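Side-chain contacts in flagellar brake protein YcgR (Escherichia coli K-12, PDB 5Y6H), which acts as a flagellar brake, slowing the motor and so reducing swimming and swarming when it is bound to cyclic di-GMP: residues 53-56 and 61-64; 64-69 and 98-103. One frame throughout, in Å; residues are numbered along the deposited sequence.

Interaction 1. Residues 53-56 and 61-64; sequences LDFG and DNIA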
loop_
_atom_site.group_PDB
_atom_site.type_symbol
_atom_site.label_atom_id
_atom_site.label_comp_id
_atom_site.label_asym_id
_atom_site.label_seq_id
_atom_site.Cartn_x
_atom_site.Cartn_y
_atom_site.Cartn_z
ATOM N N LEU A 53 -6.303 0.163 -4.087
ATOM C CA LEU A 53 -6.278 -0.690 -2.905
ATOM C C LEU A 53 -7.694 -1.075 -2.493
ATOM O O LEU A 53 -8.611 -0.251 -2.548
ATOM C CB LEU A 53 -5.576 0.013 -1.733
ATOM C CG LEU A 53 -4.190 0.597 -2.019
ATOM C CD1 LEU A 53 -3.737 1.513 -0.892
ATOM C CD2 LEU A 53 -3.170 -0.516 -2.243
ATOM N N ASP A 54 -7.862 -2.323 -2.058
ATOM C CA ASP A 54 -9.169 -2.804 -1.627
ATOM C C ASP A 54 -9.611 -2.124 -0.332
ATOM O O ASP A 54 -8.798 -1.808 0.543
ATOM C CB ASP A 54 -9.133 -4.323 -1.425
ATOM C CG ASP A 54 -10.512 -4.962 -1.481
ATOM O OD1 ASP A 54 -11.475 -4.290 -1.906
ATOM O OD2 ASP A 54 -10.637 -6.145 -1.094
ATOM N N PHE A 55 -10.920 -1.897 -0.219
ATOM C CA PHE A 55 -11.502 -1.478 1.050
ATOM C C PHE A 55 -11.353 -2.584 2.088
ATOM O O PHE A 55 -11.268 -3.770 1.757
ATOM C CB PHE A 55 -12.991 -1.150 0.879
ATOM C CG PHE A 55 -13.291 0.316 0.692
ATOM C CD1 PHE A 55 -14.532 0.825 1.054
ATOM C CD2 PHE A 55 -12.352 1.179 0.144
ATOM C CE1 PHE A 55 -14.833 2.168 0.888
ATOM C CE2 PHE A 55 -12.644 2.528 -0.030
ATOM C CZ PHE A 55 -13.888 3.022 0.343
ATOM N N GLY A 56 -11.323 -2.187 3.362
ATOM C CA GLY A 56 -11.464 -3.144 4.436
ATOM C C GLY A 56 -12.913 -3.558 4.621
ATOM O O GLY A 56 -13.837 -2.971 4.059
ATOM N N ASP A 61 -13.531 1.645 9.511
ATOM C CA ASP A 61 -12.101 1.655 9.212
ATOM C C ASP A 61 -11.816 2.393 7.911
ATOM O O ASP A 61 -10.841 3.147 7.815
ATOM C CB ASP A 61 -11.562 0.227 9.129
ATOM C CG ASP A 61 -11.573 -0.482 10.463
ATOM O OD1 ASP A 61 -11.667 0.202 11.505
ATOM O OD2 ASP A 61 -11.487 -1.728 10.467
ATOM N N ASN A 62 -12.652 2.180 6.895
ATOM C CA ASN A 62 -12.438 2.847 5.617
ATOM C C ASN A 62 -12.616 4.355 5.742
ATOM O O ASN A 62 -11.832 5.129 5.178
ATOM C CB ASN A 62 -13.380 2.256 4.571
ATOM C CG ASN A 62 -13.166 0.765 4.389
ATOM O OD1 ASN A 62 -12.030 0.287 4.422
ATOM N ND2 ASN A 62 -14.252 0.021 4.216
ATOM N N ILE A 63 -13.629 4.792 6.495
ATOM C CA ILE A 63 -13.832 6.223 6.724
ATOM C C ILE A 63 -12.651 6.821 7.480
ATOM O O ILE A 63 -12.196 7.930 7.171
ATOM C CB ILE A 63 -15.158 6.458 7.471
ATOM C CG1 ILE A 63 -16.332 5.976 6.617
ATOM C CG2 ILE A 63 -15.319 7.926 7.822
ATOM C CD1 ILE A 63 -17.640 5.901 7.367
ATOM N N ALA A 64 -12.142 6.103 8.488
ATOM C CA ALA A 64 -10.987 6.594 9.235
ATOM C C ALA A 64 -9.773 6.753 8.330
ATOM O O ALA A 64 -9.056 7.757 8.411
ATOM C CB ALA A 64 -10.669 5.649 10.393
#
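N62, on the helix 59-67, reaches back to F55 and G56, where the chain leaves the strand 50-54 of the antiparallel sheet in the N-terminal PilZN domain of YcgR. The contact closes a short strand-to-helix connection, and a single asparagine carries the helix side of it.

Two hydrogen bonds join the side-chain amide to the backbone of one residue. OD1 of N62 accepts from G56 N at 2.8 Å, a bent bond with an N-H...O angle of 143°. ND2 of N62 donates one of its hydrogens to G56 O at 3.0 Å. This second bond is nearly straight, and G56 O lies close to the amide plane of N62, although the donor sits well above the carbonyl plane of G56. Gripped at both ends, the buried amide has its flip state fixed, and the turn at G56 is tied to the helix.

The apolar part of the contact lies over one face of the F55 ring. N62 CB makes a CH-pi contact there, 4.1 Å from the ring centroid, while ring and amide planes are inclined at 31°. With CG beside the backbone N of N62 (chi1 -59°), the side chain can lie over the ring and still reach G56. L39 and F100 also touch N62. On that same side of the ring, but displaced past its rim, N62 ND2 comes within 3.3 Å of F55 CD1.

Interaction 2. Residues 64-69 and 98-103; sequences AVLKAQ and PAFITV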
loop_
_atom_site.group_PDB
_atom_site.type_symbol
_atom_site.label_atom_id
_atom_site.label_comp_id
_atom_site.label_asym_id
_atom_site.label_seq_id
_atom_site.Cartn_x
_atom_site.Cartn_y
_atom_site.Cartn_z
ATOM N N ALA A 64 -12.142 6.103 8.488
ATOM C CA ALA A 64 -10.987 6.594 9.235
ATOM C C ALA A 64 -9.773 6.753 8.330
ATOM O O ALA A 64 -9.056 7.757 8.411
ATOM C CB ALA A 64 -10.669 5.649 10.393
ATOM N N VAL A 65 -9.552 5.771 7.462
ATOM C CA VAL A 65 -8.418 5.794 6.542
ATOM C C VAL A 65 -8.507 6.886 5.474
ATOM O O VAL A 65 -7.484 7.315 4.940
ATOM C CB VAL A 65 -8.236 4.432 5.845
ATOM C CG1 VAL A 65 -7.031 4.468 4.919
ATOM C CG2 VAL A 65 -8.090 3.324 6.877
ATOM N N LEU A 66 -9.720 7.332 5.160
ATOM C CA LEU A 66 -9.897 8.362 4.146
ATOM C C LEU A 66 -9.609 9.764 4.671
ATOM O O LEU A 66 -9.389 10.677 3.868
ATOM C CB LEU A 66 -11.316 8.288 3.581
ATOM C CG LEU A 66 -11.562 7.099 2.650
ATOM C CD1 LEU A 66 -13.049 6.796 2.526
ATOM C CD2 LEU A 66 -10.945 7.353 1.281
ATOM N N LYS A 67 -9.611 9.959 5.989
ATOM C CA LYS A 67 -9.286 11.248 6.583
ATOM C C LYS A 67 -7.922 11.258 7.251
ATOM O O LYS A 67 -7.501 12.305 7.754
ATOM C CB LYS A 67 -10.360 11.662 7.597
ATOM C CG LYS A 67 -10.267 10.932 8.929
ATOM C CD LYS A 67 -11.198 11.547 9.965
ATOM C CE LYS A 67 -10.942 10.963 11.348
ATOM N NZ LYS A 67 -11.501 11.819 12.432
ATOM N N ALA A 68 -7.223 10.127 7.274
ATOM C CA ALA A 68 -5.883 10.089 7.840
ATOM C C ALA A 68 -4.909 10.859 6.954
ATOM O O ALA A 68 -5.069 10.944 5.733
ATOM C CB ALA A 68 -5.416 8.645 8.012
ATOM N N GLN A 69 -3.888 11.432 7.585
ATOM C CA GLN A 69 -2.932 12.247 6.850
ATOM C C GLN A 69 -1.618 11.540 6.576
ATOM O O GLN A 69 -0.781 12.086 5.847
ATOM C CB GLN A 69 -2.679 13.559 7.600
ATOM C CG GLN A 69 -3.944 14.354 7.754
ATOM C CD GLN A 69 -3.884 15.318 8.891
ATOM O OE1 GLN A 69 -3.758 16.512 8.674
ATOM N NE2 GLN A 69 -3.984 14.818 10.113
ATOM N N PRO A 98 -16.203 -0.137 -4.151
ATOM C CA PRO A 98 -15.375 0.986 -3.699
ATOM C C PRO A 98 -13.944 0.533 -3.460
ATOM O O PRO A 98 -13.684 -0.613 -3.083
ATOM C CB PRO A 98 -16.035 1.434 -2.387
ATOM C CG PRO A 98 -17.174 0.517 -2.137
ATOM C CD PRO A 98 -17.147 -0.602 -3.122
ATOM N N ALA A 99 -13.009 1.452 -3.684
ATOM C CA ALA A 99 -11.592 1.170 -3.496
ATOM C C ALA A 99 -10.881 2.453 -3.094
ATOM O O ALA A 99 -11.388 3.557 -3.309
ATOM C CB ALA A 99 -10.960 0.589 -4.768
ATOM N N PHE A 100 -9.700 2.295 -2.497
ATOM C CA PHE A 100 -8.804 3.420 -2.263
ATOM C C PHE A 100 -7.925 3.632 -3.487
ATOM O O PHE A 100 -7.485 2.670 -4.125
ATOM C CB PHE A 100 -7.902 3.195 -1.046
ATOM C CG PHE A 100 -8.632 2.862 0.229
ATOM C CD1 PHE A 100 -9.393 3.819 0.888
ATOM C CD2 PHE A 100 -8.511 1.600 0.795
ATOM C CE1 PHE A 100 -10.052 3.511 2.076
ATOM C CE2 PHE A 100 -9.161 1.284 1.979
ATOM C CZ PHE A 100 -9.932 2.243 2.624
ATOM N N ILE A 101 -7.647 4.897 -3.798
ATOM C CA ILE A 101 -6.651 5.250 -4.802
ATOM C C ILE A 101 -5.586 6.113 -4.141
ATOM O O ILE A 101 -5.896 6.999 -3.337
ATOM C CB ILE A 101 -7.269 5.970 -6.023
ATOM C CG1 ILE A 101 -6.175 6.375 -7.017
ATOM C CG2 ILE A 101 -8.089 7.183 -5.599
ATOM C CD1 ILE A 101 -6.707 6.816 -8.373
ATOM N N THR A 102 -4.329 5.826 -4.460
ATOM C CA THR A 102 -3.210 6.663 -4.050
ATOM C C THR A 102 -2.159 6.595 -5.154
ATOM O O THR A 102 -2.411 6.058 -6.237
ATOM C CB THR A 102 -2.698 6.234 -2.668
ATOM O OG1 THR A 102 -1.806 7.229 -2.150
ATOM C CG2 THR A 102 -1.996 4.882 -2.727
ATOM N N VAL A 103 -0.987 7.162 -4.899
ATOM C CA VAL A 103 0.062 7.242 -5.914
ATOM C C VAL A 103 1.316 6.595 -5.345
ATOM O O VAL A 103 1.449 6.440 -4.118
ATOM C CB VAL A 103 0.313 8.701 -6.366
ATOM C CG1 VAL A 103 -0.978 9.313 -6.902
ATOM C CG2 VAL A 103 0.877 9.526 -5.231
#
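F100 on the strand 97-102 projects from the sheet against V65 and L66, toward the C-terminal part of the helix 59-67. This is helix-on-sheet packing inside the PilZN domain, and F100 is the one residue of the segment 98-103 that touches the segment 64-69.

From CB, which points toward the helix, the F100 side chain turns so that CG stands anti to the carbonyl carbon (chi1 -54°), carrying the ring out to the helix. CD1 is the first ring atom to meet it, 3.9 Å from L66 CD2. Next along that edge, CE1 lies equally close to L66 CG, at 3.9 Å, with CG in the plane of the ring; L66 CD2 is almost as near. The leucine branch thus lies along the CD1-CE1 edge and does not cover a face. At the tip, CZ comes to 4.2 Å from V65 CB, and V65 CG1 stands over one face. V65 and L66 therefore meet the ring in two different ways, one from above and one at the rim.

Other parts of the fold complete the setting. L53 and F55 reach F100 from the neighbouring strand 50-54 and the turn after it, the two phenylalanine rings meeting at about 35°, while L32 and L89 add further apolar contacts and W34 touches V65.

No hydrogen bond crosses between the two segments. Their attachment is purely apolar and thus depends on the fit of aliphatic groups to the ring, which sets no precise bond direction between helix and strand.

How the interactions relate
Both interactions hold the helix 59-67, interaction 2 to the strand 97-102 and interaction 1 to the loop after the neighbouring strand 50-54; their centres lie about 7 Å apart. Interaction 2 is the more buried, with aliphatic and aromatic groups alone; interaction 1 is partly buried, at the turn where the strand ends, and there directional amide bonds supplement ring packing. The strands themselves are joined by a probable hydrogen bond from F100 N to L53 O, 2.8 Å long. F100 bridges the two chemistries, since its CZ also packs 3.4 Å from N62 OD1. Along the helix the contacts thus pass from a polar grip at N62 to an apolar seat at V65 and L66.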